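Local structure of transcriptional regulator I2 (Pseudomonas fluorescens A506, 4MO7) at residues S183-T186 / T187-R190; G193-T196 / L197-A201. The protein acts as a Crohn's disease-associated superantigen and probably also binds DNA as a TetR-family transcriptional regulator. One frame throughout, in Å; residues are numbered along the deposited sequence. Where two conformers were deposited one is given.

How the contacts relate
Both contacts are local turns in the C-terminal, tetracyclin repressor-like part of the chain, and they come in series. Contact 1 (183-190) carries the chain out of helix 171-183 and into the short helix 189-192; contact 2 (193-201) follows after that helix and starts helix 197-208. Their centres lie about 11 Å apart, on the same side of the chain's centre, and they touch: the ring of Trp188 reaches Leu200, while Phe189 packs against the backbone of Leu195 to Leu197. The two turns thus fold back on each other, and residues of both pack against the second subunit, at Phe177 among other places, so that they contribute to the dimer contact.

Contact 1 of 2, residues S183-T186 / T187-R190; sequences SWTT and TWFR
Two donors from Thr187 converge on the carbonyl oxygen of Trp184: its hydroxyl, with OG1 2.8 Å from Trp184 O and nearly in line with the C=O bond, and its backbone N, 2.9 Å from Trp184 O and well above the carbonyl plane. The first torsion of Thr187 (chi1 72°) swings OG1 back over this turn, where threonine's second branch is also useful. CG2 rests on the face of the Trp184 six-membered ring as a CH-pi contact, 4.0 Å from the centroid, while OG1 lies over the same indole nearer its rim.

One residue on, Thr185 O accepts from Trp188 N at 3.2 Å, above the carbonyl plane, and from Phe189 N at 2.9 Å, nearly in line with the C=O though with a more bent N-H. Trp188 lays its indole over Thr185, with NE1 3.4 Å from Thr185 CA, and turns its five-membered ring at 47° to that of Trp184. Thr185 OG1 bonds instead to Leu182 O, which lets its methyl meet the Trp188 ring. A water joins Thr186 O to Arg190 N.

Where helical bonding is irregular, the Thr187 hydroxyl, amides three residues on and a water thus supplement the i to i+4 bond of Phe189 N, while the broad indoles cover the turn and reach Gly180 and Arg176 of the second subunit.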
loop_
_atom_site.group_PDB
_atom_site.type_symbol
_atom_site.label_atom_id
_atom_site.label_comp_id
_atom_site.label_asym_id
_atom_site.label_seq_id
_atom_site.Cartn_x
_atom_site.Cartn_y
_atom_site.Cartn_z
ATOM N N SER A 183 0.649 5.863 -2.872
ATOM C CA SER A 183 -0.394 5.526 -1.890
ATOM C C SER A 183 0.210 5.318 -0.495
ATOM O O SER A 183 -0.347 5.726 0.530
ATOM C CB SER A 183 -1.129 4.262 -2.323
ATOM O OG SER A 183 -2.132 3.985 -1.380
ATOM N N TRP A 184 1.374 4.700 -0.481
ATOM C CA TRP A 184 2.040 4.327 0.775
ATOM C C TRP A 184 2.496 5.536 1.572
ATOM O O TRP A 184 2.815 5.384 2.778
ATOM C CB TRP A 184 3.267 3.463 0.443
ATOM C CG TRP A 184 4.004 2.866 1.585
ATOM C CD1 TRP A 184 5.278 3.256 2.079
ATOM C CD2 TRP A 184 3.572 1.797 2.438
ATOM N NE1 TRP A 184 5.618 2.460 3.157
ATOM C CE2 TRP A 184 4.607 1.559 3.382
ATOM C CE3 TRP A 184 2.445 0.969 2.457
ATOM C CZ2 TRP A 184 4.516 0.544 4.341
ATOM C CZ3 TRP A 184 2.347 -0.017 3.434
ATOM C CH2 TRP A 184 3.382 -0.221 4.357
ATOM N N THR A 185 2.538 6.701 0.932
ATOM C CA THR A 185 3.023 7.925 1.589
ATOM C C THR A 185 2.120 8.278 2.792
ATOM O O THR A 185 2.576 8.976 3.695
ATOM C CB THR A 185 3.231 9.158 0.698
ATOM O OG1 THR A 185 2.014 9.571 0.126
ATOM C CG2 THR A 185 4.205 8.897 -0.443
ATOM N N THR A 186 0.871 7.825 2.794
ATOM C CA THR A 186 -0.022 8.073 3.952
ATOM C C THR A 186 0.539 7.470 5.244
ATOM O O THR A 186 0.185 7.933 6.346
ATOM C CB THR A 186 -1.435 7.477 3.763
ATOM O OG1 THR A 186 -1.346 6.048 3.672
ATOM C CG2 THR A 186 -2.053 8.014 2.487
ATOM N N THR A 187 1.388 6.446 5.119
ATOM C CA THR A 187 1.866 5.729 6.307
ATOM C C THR A 187 3.066 6.435 6.953
ATOM O O THR A 187 3.452 6.109 8.084
ATOM C CB THR A 187 2.257 4.254 6.014
ATOM O OG1 THR A 187 3.475 4.212 5.253
ATOM C CG2 THR A 187 1.158 3.545 5.219
ATOM N N TRP A 188 3.666 7.391 6.248
ATOM C CA TRP A 188 4.899 7.970 6.742
ATOM C C TRP A 188 5.084 9.466 6.554
ATOM O O TRP A 188 5.962 10.020 7.209
ATOM C CB TRP A 188 6.114 7.221 6.169
ATOM C CG TRP A 188 6.281 7.356 4.658
ATOM C CD1 TRP A 188 5.818 6.488 3.701
ATOM C CD2 TRP A 188 6.993 8.385 3.967
ATOM N NE1 TRP A 188 6.167 6.959 2.444
ATOM C CE2 TRP A 188 6.923 8.097 2.590
ATOM C CE3 TRP A 188 7.717 9.516 4.384
ATOM C CZ2 TRP A 188 7.555 8.889 1.616
ATOM C CZ3 TRP A 188 8.317 10.318 3.417
ATOM C CH2 TRP A 188 8.222 10.001 2.039
ATOM N N PHE A 189 4.307 10.133 5.679
ATOM C CA PHE A 189 4.639 11.528 5.304
ATOM C C PHE A 189 4.492 12.465 6.491
ATOM O O PHE A 189 5.300 13.384 6.647
ATOM C CB PHE A 189 3.781 12.010 4.103
ATOM C CG PHE A 189 4.031 13.456 3.674
ATOM C CD1 PHE A 189 5.214 13.826 3.090
ATOM C CD2 PHE A 189 3.054 14.412 3.839
ATOM C CE1 PHE A 189 5.429 15.120 2.671
ATOM C CE2 PHE A 189 3.274 15.704 3.471
ATOM C CZ PHE A 189 4.464 16.062 2.863
ATOM N N ARG A 190 3.477 12.247 7.330
ATOM C CA ARG A 190 3.294 13.105 8.528
ATOM C C ARG A 190 4.440 12.980 9.538
ATOM O O ARG A 190 4.865 13.990 10.099
ATOM C CB ARG A 190 1.942 12.853 9.230
ATOM C CG ARG A 190 0.756 13.693 8.693
ATOM C CD ARG A 190 -0.296 13.932 9.794
ATOM N NE ARG A 190 -1.619 14.329 9.294
ATOM C CZ ARG A 190 -2.719 13.575 9.371
ATOM N NH1 ARG A 190 -2.676 12.365 9.923
ATOM N NH2 ARG A 190 -3.876 14.029 8.898
HETATM O O HOH W 1 1.187 10.274 7.179
#

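Contact 2 of 2, residues G193-T196 / L197-A201; sequences GSLT and LEELA
Thr196 and Glu199 exchange hydrogen bonds at the start of helix 197-208. Glu199 N donates to Thr196 OG1 at 3.1 Å, and Thr196 N returns the bond to Glu199 OE1, also at 3.1 Å and almost straight (172°), meeting the carboxylate from above its plane. Threonine suits the N-cap because its hydroxyl, held between backbone N and carbonyl carbon (chi1 69°), faces the first turn and accepts from an amide that has no earlier helical carbonyl to use. Glutamate suits the third helical position because its chain, extended beyond CG, crosses the threonine at a slant, with CG close to OG1, and reaches back to the N-H just before the helix; its negative charge probably also interacts favourably with the helix dipole. The first regular helical bond follows, Leu200 N to Thr196 O at 2.9 Å.

The tightly packed apolar part is made by Leu195 and Leu200. Leu195 sends CD1 against Glu199 CB at 3.7 Å, and its CD2 meets Leu200 CD1 at 4.0 Å, the two leucines crossing at about a right angle. Leu200 is buried among Trp188, Phe189, Leu114 and Phe177 of the second subunit, a setting that favours a branched aliphatic side chain.

The loop end is looser: Ser194 is exposed and barely approaches the helix. Gly193, the first residue past helix 189-192, has a positive phi; at its backbone angles a CB would jam against the preceding carbonyl, which suits glycine. Glu198, on another side of the helix, turns to a salt bridge with Arg111. With their reciprocal bonds, Thr196 and Glu199 form a capping box that opens helix 197-208 of the TetR-like C-terminal domain.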
loop_
_atom_site.group_PDB
_atom_site.type_symbol
_atom_site.label_atom_id
_atom_site.label_comp_id
_atom_site.label_asym_id
_atom_site.label_seq_id
_atom_site.Cartn_x
_atom_site.Cartn_y
_atom_site.Cartn_z
ATOM N N GLY A 193 7.808 15.413 9.154
ATOM C CA GLY A 193 7.839 16.712 9.817
ATOM C C GLY A 193 8.097 17.946 8.957
ATOM O O GLY A 193 7.320 18.910 8.988
ATOM N N SER A 194 9.176 17.914 8.182
ATOM C CA SER A 194 9.643 19.083 7.440
ATOM C C SER A 194 9.606 18.919 5.895
ATOM O O SER A 194 9.993 19.832 5.148
ATOM C CB SER A 194 11.072 19.365 7.864
ATOM O OG SER A 194 11.908 18.296 7.434
ATOM N N LEU A 195 9.158 17.759 5.413
ATOM C CA LEU A 195 9.066 17.518 3.973
ATOM C C LEU A 195 7.716 18.041 3.485
ATOM O O LEU A 195 6.659 17.720 4.083
ATOM C CB LEU A 195 9.192 16.022 3.696
ATOM C CG LEU A 195 9.278 15.512 2.264
ATOM C CD1 LEU A 195 10.577 15.933 1.602
ATOM C CD2 LEU A 195 9.137 13.980 2.310
ATOM N N THR A 196 7.734 18.870 2.441
ATOM C CA THR A 196 6.470 19.396 1.932
ATOM C C THR A 196 5.970 18.486 0.821
ATOM O O THR A 196 6.730 17.659 0.314
ATOM C CB THR A 196 6.624 20.763 1.333
ATOM O OG1 THR A 196 7.375 20.638 0.136
ATOM C CG2 THR A 196 7.392 21.696 2.306
ATOM N N LEU A 197 4.712 18.655 0.432
ATOM C CA LEU A 197 4.144 17.767 -0.580
ATOM C C LEU A 197 4.798 18.028 -1.918
ATOM O O LEU A 197 5.006 17.122 -2.745
ATOM C CB LEU A 197 2.631 17.996 -0.683
ATOM C CG LEU A 197 2.044 16.819 -1.450
ATOM C CD1 LEU A 197 0.910 16.179 -0.641
ATOM C CD2 LEU A 197 1.616 17.254 -2.862
ATOM N N GLU A 198 5.124 19.285 -2.185
ATOM C CA GLU A 198 5.825 19.566 -3.419
ATOM C C GLU A 198 7.207 18.879 -3.467
ATOM O O GLU A 198 7.634 18.361 -4.505
ATOM C CB GLU A 198 5.975 21.079 -3.621
ATOM C CG GLU A 198 6.582 21.445 -4.969
ATOM C CD GLU A 198 5.646 21.151 -6.174
ATOM O OE1 GLU A 198 4.420 20.993 -5.954
ATOM O OE2 GLU A 198 6.137 21.098 -7.333
ATOM N N GLU A 199 7.933 18.906 -2.367
ATOM C CA GLU A 199 9.218 18.212 -2.310
ATOM C C GLU A 199 9.044 16.714 -2.491
ATOM O O GLU A 199 9.831 16.074 -3.188
ATOM C CB GLU A 199 9.899 18.523 -0.991
ATOM C CG GLU A 199 10.409 19.969 -1.006
ATOM C CD GLU A 199 10.831 20.451 0.388
ATOM O OE1 GLU A 199 10.555 19.752 1.381
ATOM O OE2 GLU A 199 11.424 21.547 0.488
ATOM N N LEU A 200 7.992 16.169 -1.866
ATOM C CA LEU A 200 7.671 14.736 -2.019
ATOM C C LEU A 200 7.397 14.401 -3.498
ATOM O O LEU A 200 7.887 13.390 -4.037
ATOM C CB LEU A 200 6.466 14.382 -1.134
ATOM C CG LEU A 200 6.020 12.907 -1.096
ATOM C CD1 LEU A 200 7.121 11.992 -0.480
ATOM C CD2 LEU A 200 4.700 12.748 -0.358
ATOM N N ALA A 201 6.628 15.260 -4.166
ATOM C CA ALA A 201 6.299 15.034 -5.592
ATOM C C ALA A 201 7.572 15.101 -6.445
ATOM O O ALA A 201 7.765 14.309 -7.347
ATOM C CB ALA A 201 5.238 16.094 -6.069
#